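Local coordinates for protein HAD superfamily hydrolase (Brucella suis biovar 1, PDB 6NQ4) that probably acts as a phosphatase of the haloacid dehalogenase superfamily, holding a sodium ion and a phosphate ion at the carboxyl ends of its central parallel sheet, at residues 38-43 and 258-263; 72-77 and 218-223; 62-65 and 70-73; 97-102 and 229-234; 248-253 and 270-275. One frame throughout, in Å; residues are numbered along the deposited sequence. Where two conformers were deposited one is given.

Interaction 1 of 5, residues 38-43 and 258-263. With NA (sodium ion), chain H.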
# COMPACT_ATOMS: atom_id res chain seq x y z
N ALA A 38 12.55 15.07 0.12
CA ALA A 38 11.71 14.07 0.75
C ALA A 38 11.69 12.82 -0.10
O ALA A 38 11.96 12.85 -1.30
CB ALA A 38 10.29 14.57 0.94
N ILE A 39 11.33 11.71 0.56
CA ILE A 39 11.20 10.41 -0.07
C ILE A 39 9.86 9.82 0.33
O ILE A 39 9.47 9.91 1.50
CB ILE A 39 12.35 9.50 0.41
CG1 ILE A 39 13.66 9.88 -0.28
CG2 ILE A 39 12.01 8.02 0.18
CD1 ILE A 39 14.88 9.18 0.31
N PHE A 40 9.15 9.24 -0.63
CA PHE A 40 7.98 8.39 -0.37
C PHE A 40 8.46 6.96 -0.63
O PHE A 40 8.68 6.58 -1.78
CB PHE A 40 6.81 8.71 -1.31
CG PHE A 40 6.16 10.07 -1.11
CD1 PHE A 40 6.52 10.93 -0.08
CD2 PHE A 40 5.17 10.48 -2.00
CE1 PHE A 40 5.89 12.19 0.05
CE2 PHE A 40 4.55 11.71 -1.88
CZ PHE A 40 4.91 12.57 -0.85
N CYS A 41 8.63 6.17 0.43
CA CYS A 41 9.24 4.85 0.32
C CYS A 41 8.25 3.74 0.62
O CYS A 41 7.60 3.74 1.66
CB CYS A 41 10.47 4.74 1.23
SG CYS A 41 11.45 3.23 0.97
N ASP A 42 8.21 2.75 -0.27
CA ASP A 42 7.45 1.52 -0.10
C ASP A 42 7.92 0.75 1.14
O ASP A 42 9.07 0.88 1.58
CB ASP A 42 7.78 0.70 -1.35
CG ASP A 42 6.89 -0.47 -1.57
OD1 ASP A 42 5.79 -0.49 -0.99
OD2 ASP A 42 7.31 -1.36 -2.35
N VAL A 43 7.03 -0.07 1.71
CA VAL A 43 7.36 -0.86 2.90
C VAL A 43 7.57 -2.35 2.57
O VAL A 43 8.71 -2.84 2.61
CB VAL A 43 6.32 -0.65 4.03
CG1 VAL A 43 6.65 -1.56 5.23
CG2 VAL A 43 6.29 0.84 4.48
N PHE A 258 1.58 10.97 -10.16
CA PHE A 258 1.57 12.12 -9.27
C PHE A 258 2.64 13.13 -9.63
O PHE A 258 2.66 14.22 -9.04
CB PHE A 258 1.79 11.63 -7.83
CG PHE A 258 1.42 12.63 -6.76
CD1 PHE A 258 0.14 13.16 -6.69
CD2 PHE A 258 2.35 13.01 -5.81
CE1 PHE A 258 -0.20 14.06 -5.69
CE2 PHE A 258 2.01 13.90 -4.80
CZ PHE A 258 0.74 14.42 -4.74
N GLY A 259 3.51 12.82 -10.58
CA GLY A 259 4.54 13.75 -11.00
C GLY A 259 5.86 13.64 -10.27
O GLY A 259 6.62 14.62 -10.26
N LEU A 260 6.17 12.49 -9.66
CA LEU A 260 7.40 12.30 -8.92
C LEU A 260 8.39 11.44 -9.70
O LEU A 260 7.99 10.49 -10.40
CB LEU A 260 7.14 11.59 -7.59
CG LEU A 260 6.00 12.13 -6.74
CD1 LEU A 260 5.89 11.32 -5.45
CD2 LEU A 260 6.16 13.62 -6.44
N ASP A 261 9.67 11.75 -9.54
CA ASP A 261 10.73 10.84 -9.93
C ASP A 261 10.61 9.55 -9.13
O ASP A 261 10.15 9.54 -7.98
CB ASP A 261 12.10 11.46 -9.64
CG ASP A 261 12.42 12.67 -10.52
OD1 ASP A 261 11.69 12.96 -11.51
OD2 ASP A 261 13.44 13.33 -10.23
N VAL A 262 11.05 8.44 -9.72
CA VAL A 262 10.93 7.16 -9.06
C VAL A 262 12.23 6.40 -9.12
O VAL A 262 12.98 6.45 -10.10
CB VAL A 262 9.70 6.32 -9.50
CG1 VAL A 262 9.94 5.66 -10.83
CG2 VAL A 262 9.34 5.29 -8.43
N LEU A 263 12.52 5.73 -8.01
CA LEU A 263 13.61 4.77 -7.89
C LEU A 263 12.97 3.39 -7.77
O LEU A 263 12.27 3.11 -6.79
CB LEU A 263 14.46 5.08 -6.66
CG LEU A 263 15.49 4.01 -6.28
CD1 LEU A 263 16.50 3.83 -7.40
CD2 LEU A 263 16.20 4.38 -5.00
NA NA H . 6.27 -3.56 -2.35
O HOH W 1 4.76 -2.58 -4.07
O HOH W 2 5.06 -5.70 -2.05
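This is a small apolar contact in the core of the Rossmann-like domain, where Phe40 of strand 38-41 meets Leu260 and Phe258 across the strand that lies between them in the sheet. The nearest CA atoms, those of Phe40 and Val262, are still 9.3 Å apart, which is why side chains alone span the gap. Phe40 CG stands beside the backbone N (chi1 -67°) on a CB that points toward 258-263. The methyl CD1 of Leu260 comes to 3.6 Å from CD2 of Phe40, the two side chains crossing at about a right angle. Phe258 adds a looser touch: its CE2 lies near the plane of the Phe40 ring, at the ring edge, 4.4 Å from Phe40 CE2. Leu260 follows a Schellman motif in which Gly259, with positive phi, ends helix 248-258.

Two residues beyond Phe40 the chain delivers Asp42, whose OD2 binds the sodium ion at 2.4 Å together with Asp246, the carbonyl of Trp44 and water; Asp42 OD1 forms a salt bridge with Lys215. Ile241 of the intervening strand 241-245 touches both Phe40 and Leu260, Val74 of strand 70-75 flanks Phe40, and helix 218-232 covers the group through Ala224, Leu225 and Val228.

Interaction 2 of 5, residues 72-77 and 218-223. With PO4 (phosphate ion), chain G.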
# COMPACT_ATOMS: atom_id res chain seq x y z
N ILE A 72 8.72 9.57 4.28
CA ILE A 72 7.36 9.08 4.49
C ILE A 72 7.34 7.65 3.97
O ILE A 72 7.58 7.43 2.78
CB ILE A 72 6.31 9.92 3.74
CG1 ILE A 72 6.53 11.42 3.95
CG2 ILE A 72 4.89 9.47 4.15
CD1 ILE A 72 6.40 11.93 5.37
N LEU A 73 7.01 6.70 4.83
CA LEU A 73 6.78 5.34 4.34
C LEU A 73 5.34 5.27 3.84
O LEU A 73 4.41 5.63 4.57
CB LEU A 73 7.03 4.32 5.44
CG LEU A 73 8.45 4.34 6.02
CD1 LEU A 73 8.61 3.25 7.07
CD2 LEU A 73 9.47 4.17 4.90
N VAL A 74 5.15 4.88 2.59
CA VAL A 74 3.85 4.90 1.94
C VAL A 74 3.56 3.46 1.52
O VAL A 74 4.27 2.91 0.66
CB VAL A 74 3.83 5.85 0.74
CG1 VAL A 74 2.45 5.87 0.08
CG2 VAL A 74 4.25 7.28 1.16
N THR A 75 2.55 2.85 2.12
CA THR A 75 2.31 1.42 1.96
C THR A 75 0.84 1.16 1.67
O THR A 75 -0.04 1.85 2.18
CB THR A 75 2.72 0.65 3.25
OG1 THR A 75 2.34 -0.72 3.15
CG2 THR A 75 2.07 1.24 4.50
N ASN A 76 0.59 0.14 0.86
CA ASN A 76 -0.79 -0.27 0.59
C ASN A 76 -1.42 -1.13 1.69
O ASN A 76 -2.53 -1.63 1.50
CB ASN A 76 -0.90 -0.96 -0.78
CG ASN A 76 -1.14 0.04 -1.89
OD1 ASN A 76 -1.41 1.22 -1.63
ND2 ASN A 76 -1.10 -0.42 -3.14
N SER A 77 -0.76 -1.31 2.84
CA SER A 77 -1.40 -2.01 3.94
C SER A 77 -2.80 -1.45 4.19
O SER A 77 -2.97 -0.21 4.22
CB SER A 77 -0.59 -1.83 5.22
OG SER A 77 -1.27 -2.43 6.30
N ARG A 218 -4.38 8.63 -6.57
CA ARG A 218 -3.88 9.89 -6.03
C ARG A 218 -4.09 10.10 -4.53
O ARG A 218 -3.23 10.73 -3.91
CB ARG A 218 -4.44 11.07 -6.84
CG ARG A 218 -3.76 12.38 -6.50
CD ARG A 218 -4.39 13.52 -7.23
NE ARG A 218 -4.24 13.38 -8.66
CZ ARG A 218 -5.05 13.95 -9.55
NH1 ARG A 218 -6.07 14.69 -9.15
NH2 ARG A 218 -4.84 13.76 -10.85
N PRO A 219 -5.19 9.64 -3.90
CA PRO A 219 -5.41 10.05 -2.50
C PRO A 219 -4.27 9.72 -1.55
O PRO A 219 -3.94 10.54 -0.69
CB PRO A 219 -6.71 9.33 -2.11
CG PRO A 219 -7.46 9.27 -3.41
CD PRO A 219 -6.39 8.95 -4.44
N ILE A 220 -3.64 8.56 -1.70
CA ILE A 220 -2.55 8.24 -0.78
C ILE A 220 -1.36 9.16 -1.00
O ILE A 220 -0.67 9.54 -0.03
CB ILE A 220 -2.18 6.74 -0.88
CG1 ILE A 220 -1.34 6.31 0.33
CG2 ILE A 220 -1.49 6.41 -2.22
CD1 ILE A 220 -1.08 4.81 0.38
N TYR A 221 -1.11 9.58 -2.25
CA TYR A 221 -0.02 10.51 -2.54
C TYR A 221 -0.31 11.89 -1.98
O TYR A 221 0.59 12.54 -1.45
CB TYR A 221 0.27 10.56 -4.05
CG TYR A 221 0.91 9.28 -4.50
CD1 TYR A 221 2.28 9.07 -4.34
CD2 TYR A 221 0.14 8.23 -4.98
CE1 TYR A 221 2.87 7.87 -4.69
CE2 TYR A 221 0.72 7.03 -5.31
CZ TYR A 221 2.08 6.85 -5.17
OH TYR A 221 2.67 5.64 -5.50
N GLU A 222 -1.56 12.34 -2.07
CA GLU A 222 -1.91 13.63 -1.49
C GLU A 222 -1.75 13.60 0.03
O GLU A 222 -1.32 14.58 0.64
CB GLU A 222 -3.32 14.03 -1.91
CG GLU A 222 -3.39 14.47 -3.38
CD GLU A 222 -4.81 14.72 -3.87
OE1 GLU A 222 -5.76 14.18 -3.26
OE2 GLU A 222 -4.96 15.45 -4.87
N ALA A 223 -2.08 12.46 0.65
CA ALA A 223 -1.90 12.34 2.09
C ALA A 223 -0.42 12.34 2.47
O ALA A 223 -0.02 12.99 3.44
CB ALA A 223 -2.59 11.08 2.61
P PO4 G . 3.42 -2.13 0.03
O1 PO4 G . 4.51 -2.65 -0.92
O2 PO4 G . 4.00 -1.84 1.40
O3 PO4 G . 2.54 -3.39 0.10
O4 PO4 G . 2.65 -1.00 -0.61
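Val74 and Ile220 make the apolar half of this contact, a strand side chain set against the first turns of helix 218-232. CG1 of Val74 lies anti to its backbone N (chi1 -180°) and reaches out to CD1 of Ile220 at 3.7 Å, the two side chains sliding past each other in opposite directions. Ile220 is extended, with both torsions near 180°, and its terminal methyl CD1 therefore reaches beyond Val74 to the backbone, 3.6 Å from the carbonyl O of Thr75. Asn76 OD1 passes the same methyl at 4.1 Å, but its polar partners are elsewhere: OD1 accepts from the backbone N of Lys215, and ND2 donates to Asp183. All four touching residues are buried.

The polar half belongs to the strand end and the phosphate ion, which probably came from the crystallisation liquor. Thr75 OG1 donates to phosphate O2 at 2.7 Å, while the backbone N of Asn76 gives a nearly straight bond to O4 (2.8 Å, 169°). The same Thr75 hydroxyl accepts from Ser77 N at 3.2 Å, an ST turn that fixes the rotation of the OG1 group and leaves its proton to the phosphate. Lys215 NZ and the backbone N of Trp44 also bond to the ion.

A threonine at the end of the second strand, followed by a backbone N-H facing a bound phosphate, fits motif II of the haloacid dehalogenase fold; here the helix that follows Lys215 packs against the strand that carries the threonine.

Interaction 3 of 5, residues 62-65 and 70-73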
# COMPACT_ATOMS: atom_id res chain seq x y z
N GLN A 62 18.04 5.81 7.38
CA GLN A 62 18.63 6.59 8.47
C GLN A 62 19.63 7.61 7.94
O GLN A 62 19.64 8.77 8.40
CB GLN A 62 19.33 5.65 9.47
CG GLN A 62 18.38 4.79 10.29
CD GLN A 62 19.15 3.74 11.06
OE1 GLN A 62 20.10 3.15 10.55
NE2 GLN A 62 18.76 3.51 12.31
N ARG A 63 20.48 7.21 7.00
CA ARG A 63 21.48 8.14 6.48
C ARG A 63 20.83 9.31 5.76
O ARG A 63 21.27 10.45 5.89
CB ARG A 63 22.46 7.40 5.56
CG ARG A 63 23.40 6.41 6.28
CD ARG A 63 24.62 6.05 5.43
NE ARG A 63 24.24 5.55 4.11
CZ ARG A 63 23.83 4.30 3.87
NH1 ARG A 63 23.76 3.42 4.86
NH2 ARG A 63 23.48 3.94 2.64
N ALA A 64 19.76 9.03 5.02
CA ALA A 64 19.04 10.11 4.35
C ALA A 64 18.45 11.09 5.35
O ALA A 64 18.55 12.31 5.17
CB ALA A 64 17.97 9.55 3.41
N ARG A 65 17.83 10.59 6.42
CA ARG A 65 17.26 11.49 7.43
C ARG A 65 18.35 12.30 8.12
O ARG A 65 18.13 13.46 8.49
CB ARG A 65 16.48 10.69 8.47
CG ARG A 65 15.24 10.05 7.93
CD ARG A 65 14.36 9.52 9.05
NE ARG A 65 13.67 10.60 9.77
CZ ARG A 65 13.80 10.87 11.07
NH1 ARG A 65 14.62 10.17 11.83
NH2 ARG A 65 13.09 11.86 11.61
N THR A 70 13.27 14.20 4.49
CA THR A 70 12.10 13.69 5.20
C THR A 70 11.67 12.36 4.56
O THR A 70 11.57 12.27 3.34
CB THR A 70 10.96 14.70 5.13
OG1 THR A 70 11.41 15.93 5.71
CG2 THR A 70 9.73 14.23 5.91
N ILE A 71 11.40 11.35 5.39
CA ILE A 71 11.02 10.02 4.91
C ILE A 71 9.56 9.75 5.29
O ILE A 71 9.23 9.66 6.47
CB ILE A 71 11.90 8.91 5.52
CG1 ILE A 71 13.39 9.15 5.25
CG2 ILE A 71 11.46 7.54 4.99
CD1 ILE A 71 13.76 9.25 3.81
N ILE A 72 8.72 9.57 4.28
CA ILE A 72 7.36 9.08 4.49
C ILE A 72 7.34 7.65 3.97
O ILE A 72 7.58 7.43 2.78
CB ILE A 72 6.31 9.92 3.74
CG1 ILE A 72 6.53 11.42 3.95
CG2 ILE A 72 4.89 9.47 4.15
CD1 ILE A 72 6.40 11.93 5.37
N LEU A 73 7.01 6.70 4.83
CA LEU A 73 6.78 5.34 4.34
C LEU A 73 5.34 5.27 3.84
O LEU A 73 4.41 5.63 4.57
CB LEU A 73 7.03 4.32 5.44
CG LEU A 73 8.45 4.34 6.02
CD1 LEU A 73 8.61 3.25 7.07
CD2 LEU A 73 9.47 4.17 4.90
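Arg65 lays the aliphatic part of its side chain against Ile71, and this is the closest approach between residues 62-65 and 70-73. CG of Arg65 comes to 3.4 Å from CG1 of Ile71, with Arg65 CD following at 3.9 Å from the same atom; the two side chains cross at a slant. The second touch is lighter: the CB methyl of Ala64 sits 4.2 Å from CD1 of Ile71. Ile71 thus receives a methyl from one helix residue and a methylene chain from the next.

Torsions explain how one isoleucine serves both. In Ile71, CG1 stands beside the backbone N and anti to the carbonyl carbon (chi1 -57°), and the bend at chi2 (-58°) swings CD1 toward Ala64 while CG1 stays against the Arg65 methylenes. The Arg65 chain turns at chi3 (74°), carrying the guanidinium away from the isoleucine once CG and CD have passed it.

Farther out, that guanidinium is held by the loop before strand 100-103: NH2 forms a salt bridge with Asp99, and NH1 donates to the carbonyl of Asn96. Asp99 also accepts from the backbone N of Ile71, so one carboxylate ties both partners of the contact. Ile39 of strand 38-41 packs beside Ile71, within the beta-alpha-beta unit formed by strand 38-41, helix 55-66 and strand 70-75.

Chemically, the arginine works in two ways: its methylenes extend the apolar cover of Ile71, while its charge lies at a partly exposed margin, where the Asp99 carboxylate probably offsets it and the Asn96 carbonyl takes another N-H.

Interaction 4 of 5, residues 97-102 and 229-234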
# COMPACT_ATOMS: atom_id res chain seq x y z
N ALA A 97 14.35 5.69 11.46
CA ALA A 97 14.49 5.44 10.03
C ALA A 97 13.42 6.12 9.19
O ALA A 97 13.49 6.08 7.95
CB ALA A 97 14.47 3.94 9.73
N TYR A 98 12.42 6.74 9.81
CA TYR A 98 11.35 7.36 9.04
C TYR A 98 10.76 8.49 9.87
O TYR A 98 10.93 8.56 11.09
CB TYR A 98 10.28 6.32 8.64
CG TYR A 98 9.67 5.60 9.84
CD1 TYR A 98 10.27 4.47 10.37
CD2 TYR A 98 8.51 6.07 10.45
CE1 TYR A 98 9.73 3.82 11.49
CE2 TYR A 98 7.97 5.45 11.55
CZ TYR A 98 8.57 4.32 12.07
OH TYR A 98 8.01 3.70 13.17
N ASP A 99 10.04 9.39 9.18
CA ASP A 99 9.32 10.46 9.86
C ASP A 99 7.86 10.13 10.09
O ASP A 99 7.34 10.41 11.18
CB ASP A 99 9.43 11.75 9.05
CG ASP A 99 10.83 12.32 9.06
OD1 ASP A 99 11.11 13.13 9.97
OD2 ASP A 99 11.65 11.93 8.20
N ARG A 100 7.20 9.50 9.12
CA ARG A 100 5.78 9.20 9.24
C ARG A 100 5.45 8.04 8.32
O ARG A 100 6.16 7.79 7.34
CB ARG A 100 4.91 10.42 8.91
CG ARG A 100 3.93 10.70 10.04
CD ARG A 100 2.99 11.85 9.76
NE ARG A 100 3.37 13.07 10.45
CZ ARG A 100 2.73 14.22 10.30
NH1 ARG A 100 3.12 15.30 10.96
NH2 ARG A 100 1.70 14.27 9.47
N VAL A 101 4.38 7.31 8.67
CA VAL A 101 3.81 6.25 7.85
C VAL A 101 2.44 6.69 7.36
O VAL A 101 1.64 7.20 8.15
CB VAL A 101 3.69 4.94 8.65
CG1 VAL A 101 3.03 3.84 7.80
CG2 VAL A 101 5.07 4.47 9.11
N VAL A 102 2.19 6.53 6.06
CA VAL A 102 0.88 6.75 5.46
C VAL A 102 0.46 5.47 4.77
O VAL A 102 1.21 4.94 3.95
CB VAL A 102 0.92 7.92 4.46
CG1 VAL A 102 -0.40 8.02 3.71
CG2 VAL A 102 1.23 9.24 5.18
N GLU A 229 4.59 18.26 3.90
CA GLU A 229 4.48 19.71 3.98
C GLU A 229 4.29 20.16 5.42
O GLU A 229 4.83 21.20 5.83
CB GLU A 229 3.37 20.20 3.05
CG GLU A 229 3.76 20.00 1.59
CD GLU A 229 2.80 20.60 0.61
OE1 GLU A 229 1.58 20.67 0.91
OE2 GLU A 229 3.27 20.99 -0.49
N SER A 230 3.58 19.37 6.20
CA SER A 230 3.45 19.70 7.61
C SER A 230 4.78 19.54 8.34
O SER A 230 5.16 20.40 9.14
CB SER A 230 2.36 18.86 8.27
OG SER A 230 2.20 19.26 9.62
N ILE A 231 5.50 18.44 8.06
CA ILE A 231 6.79 18.20 8.71
C ILE A 231 7.80 19.28 8.35
O ILE A 231 8.52 19.78 9.21
CB ILE A 231 7.31 16.79 8.36
CG1 ILE A 231 6.45 15.73 9.05
CG2 ILE A 231 8.79 16.63 8.74
CD1 ILE A 231 6.55 14.39 8.41
N ARG A 232 7.86 19.66 7.07
CA ARG A 232 8.89 20.58 6.61
C ARG A 232 8.50 22.05 6.74
O ARG A 232 9.36 22.92 6.58
CB ARG A 232 9.33 20.22 5.18
CG ARG A 232 9.99 18.84 5.09
CD ARG A 232 10.61 18.56 3.73
NE ARG A 232 11.79 19.38 3.50
CZ ARG A 232 13.01 19.07 3.94
NH1 ARG A 232 13.20 17.97 4.66
NH2 ARG A 232 14.03 19.88 3.67
N GLY A 233 7.24 22.33 7.05
CA GLY A 233 6.82 23.68 7.36
C GLY A 233 6.47 24.54 6.18
O GLY A 233 6.38 25.77 6.33
N GLY A 234 6.28 23.95 5.01
CA GLY A 234 5.89 24.72 3.85
C GLY A 234 5.67 23.80 2.67
O GLY A 234 5.74 22.57 2.78
O HOH W 3 1.72 17.52 11.27
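Ile231, near the end of helix 218-232, carries the packed side of this contact by fitting between Asp99 and Arg100. Its methyl CD1 lies 4.0 Å from CB of Asp99, and its CG1 sits over one face of the Arg100 guanidinium, 3.9 Å from NH1. Arg100 and Ile231 slide past each other in opposite directions, and the Arg100 chain bends at chi3 (-103°), so the flat guanidinium covers the side of the isoleucine. Chi2 of Ile231 (159°) extends the chain, which brings CD1 as far as Arg100 NE as well. Thr70 of strand 70-75 touches the same isoleucine. The Asp99 carboxylate itself is engaged by Arg65.

The other side is loose and wet. Arg100 and Ser230 are both exposed, and their polar ends do not meet directly: in the conformer modelled here, Ser230 OG lies near the guanidinium plane, at its edge, 4.3 Å from Arg100 NH1. Water 3 sits at that edge and accepts from Arg100 NH1 at 2.6 Å. A link from this water on to Ser230 OG is doubtful, because the separation is too short for an ordinary bond and rests on one of two serine conformers.

Just past Ile231 the helix stops: Gly233 takes positive phi and its N bonds to the carbonyl O of Glu229 at 2.9 Å. The contact therefore joins the C-terminal end of one helix to the entry of strand 100-103, an outermost strand of the parallel sheet, in the alpha/beta layering expected of a Rossmann-like haloacid dehalogenase core.

Interaction 5 of 5, residues 248-253 and 270-275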
# COMPACT_ATOMS: atom_id res chain seq x y z
N VAL A 248 5.57 -2.17 -10.02
CA VAL A 248 5.43 -1.34 -11.22
C VAL A 248 4.05 -0.69 -11.27
O VAL A 248 3.92 0.51 -11.53
CB VAL A 248 5.75 -2.14 -12.49
CG1 VAL A 248 5.48 -1.30 -13.75
CG2 VAL A 248 7.21 -2.64 -12.47
N LEU A 249 3.01 -1.47 -11.01
CA LEU A 249 1.64 -0.97 -11.14
C LEU A 249 1.14 -0.24 -9.89
O LEU A 249 0.02 0.28 -9.91
CB LEU A 249 0.67 -2.10 -11.49
CG LEU A 249 0.83 -2.76 -12.85
CD1 LEU A 249 -0.44 -3.49 -13.24
CD2 LEU A 249 1.20 -1.74 -13.90
N THR A 250 1.93 -0.21 -8.81
CA THR A 250 1.59 0.55 -7.61
C THR A 250 2.59 1.69 -7.43
O THR A 250 2.24 2.84 -7.66
CB THR A 250 1.52 -0.34 -6.37
OG1 THR A 250 2.73 -1.12 -6.27
CG2 THR A 250 0.32 -1.30 -6.42
N ASP A 251 3.83 1.38 -7.04
CA ASP A 251 4.81 2.42 -6.71
C ASP A 251 5.26 3.21 -7.93
O ASP A 251 5.37 4.44 -7.87
CB ASP A 251 6.04 1.78 -6.07
CG ASP A 251 5.69 0.95 -4.87
OD1 ASP A 251 5.25 1.55 -3.88
OD2 ASP A 251 5.82 -0.29 -4.93
N VAL A 252 5.59 2.53 -9.03
CA VAL A 252 6.12 3.24 -10.19
C VAL A 252 5.02 4.05 -10.86
O VAL A 252 5.16 5.26 -11.10
CB VAL A 252 6.82 2.28 -11.17
CG1 VAL A 252 7.29 3.04 -12.41
CG2 VAL A 252 7.98 1.55 -10.49
N LYS A 253 3.91 3.39 -11.19
CA LYS A 253 2.79 4.10 -11.79
C LYS A 253 2.27 5.20 -10.88
O LYS A 253 1.96 6.31 -11.34
CB LYS A 253 1.67 3.11 -12.12
CG LYS A 253 0.45 3.78 -12.73
CD LYS A 253 -0.62 2.76 -13.10
CE LYS A 253 -1.93 3.45 -13.43
NZ LYS A 253 -1.74 4.54 -14.43
N HIS A 270 8.27 -7.86 -6.37
CA HIS A 270 7.23 -7.28 -7.21
C HIS A 270 5.89 -7.97 -6.96
O HIS A 270 5.11 -8.18 -7.90
CB HIS A 270 7.59 -7.29 -8.70
CG HIS A 270 9.03 -7.00 -8.98
ND1 HIS A 270 9.65 -5.83 -8.60
CD2 HIS A 270 9.97 -7.74 -9.61
CE1 HIS A 270 10.91 -5.86 -8.98
NE2 HIS A 270 11.13 -7.01 -9.60
N ALA A 271 5.61 -8.30 -5.69
CA ALA A 271 4.40 -9.04 -5.35
C ALA A 271 3.14 -8.33 -5.83
O ALA A 271 2.18 -8.98 -6.26
CB ALA A 271 4.34 -9.31 -3.84
N ALA A 272 3.12 -7.00 -5.76
CA ALA A 272 1.93 -6.27 -6.19
C ALA A 272 1.66 -6.40 -7.68
O ALA A 272 0.54 -6.11 -8.12
CB ALA A 272 2.06 -4.78 -5.82
N ASP A 273 2.65 -6.83 -8.47
CA ASP A 273 2.52 -6.97 -9.91
C ASP A 273 2.10 -8.38 -10.34
O ASP A 273 1.97 -8.62 -11.55
CB ASP A 273 3.85 -6.64 -10.60
CG ASP A 273 4.22 -5.18 -10.49
OD1 ASP A 273 3.31 -4.31 -10.49
OD2 ASP A 273 5.44 -4.89 -10.43
N TYR A 274 1.93 -9.31 -9.41
CA TYR A 274 1.46 -10.65 -9.74
C TYR A 274 0.00 -10.60 -10.18
O TYR A 274 -0.77 -9.74 -9.76
CB TYR A 274 1.64 -11.60 -8.55
CG TYR A 274 3.02 -12.24 -8.45
CD1 TYR A 274 4.14 -11.48 -8.12
CD2 TYR A 274 3.19 -13.61 -8.66
CE1 TYR A 274 5.40 -12.06 -8.02
CE2 TYR A 274 4.45 -14.20 -8.57
CZ TYR A 274 5.55 -13.42 -8.24
OH TYR A 274 6.80 -13.99 -8.14
N ALA A 275 -0.37 -11.52 -11.06
CA ALA A 275 -1.74 -11.61 -11.55
C ALA A 275 -2.57 -12.53 -10.65
O ALA A 275 -2.05 -13.26 -9.81
CB ALA A 275 -1.75 -12.11 -13.00
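Asp273 grips the first turn of helix 248-258 with both carboxylate oxygens, and two hydrogen bonds make up the polar part of the contact. OD2 accepts from the backbone N of Val248 at 2.8 Å (168°), and OD1 accepts from the backbone N of Leu249 at 2.9 Å (170°). Each oxygen uses its syn lone pair, so the carboxylate offers its open end to two successive N-H groups and both bonds run nearly straight. CG of Asp273 stands beside its own backbone N (chi1 -68°), which turns the carboxylate out of the short 3-10 segment 271-273 toward the helix.

Van der Waals contacts frame this grip. CB of Val248 lies 3.4 Å from Asp273 OD2, and CB of Leu249 is 3.6 Å from OD1. One residue before Asp273, CB of Ala272 meets Thr250, one residue after Leu249, at its hydroxyl OG1 (3.7 Å) and its methyl CG2 (3.9 Å).

Within the helix, a wider pi-type turn runs through 248-252, closed by Lys253 N bonding to Val248 O. Asp251, in this turn, forms a salt bridge with Lys215 near the sodium site, while His270 ND1 bonds to the carbonyl of Asp246, a sodium ligand.

Two backbone N-H groups thus satisfy the buried Asp273 carboxylate, and its place at the N-terminal, positive end of the helix dipole would probably stabilise its negative charge.

How the interactions relate
Interactions 1 to 4 gather on the six-stranded parallel sheet, whereas interaction 5 lies beyond the carboxyl ends of its strands. Strands 100-103, 70-75 and 38-41 are consecutive neighbours, so interactions 4, 2 and 1 sit side by side, their centres 10 to 13 Å apart; interaction 3 shares Ile72 and Leu73 with interaction 2. Helix 218-232 serves interaction 2 at its start and interaction 4 at its end. Along the chain, interactions 2, 3 and 4 are nested inside the long loop closed by interaction 1, which interaction 5 crosses. Interactions 1, 2 and 5 meet around the sodium and phosphate, while interactions 3 and 4, about 23 and 25 Å from interaction 5 between centres, lie at the far end of the domain.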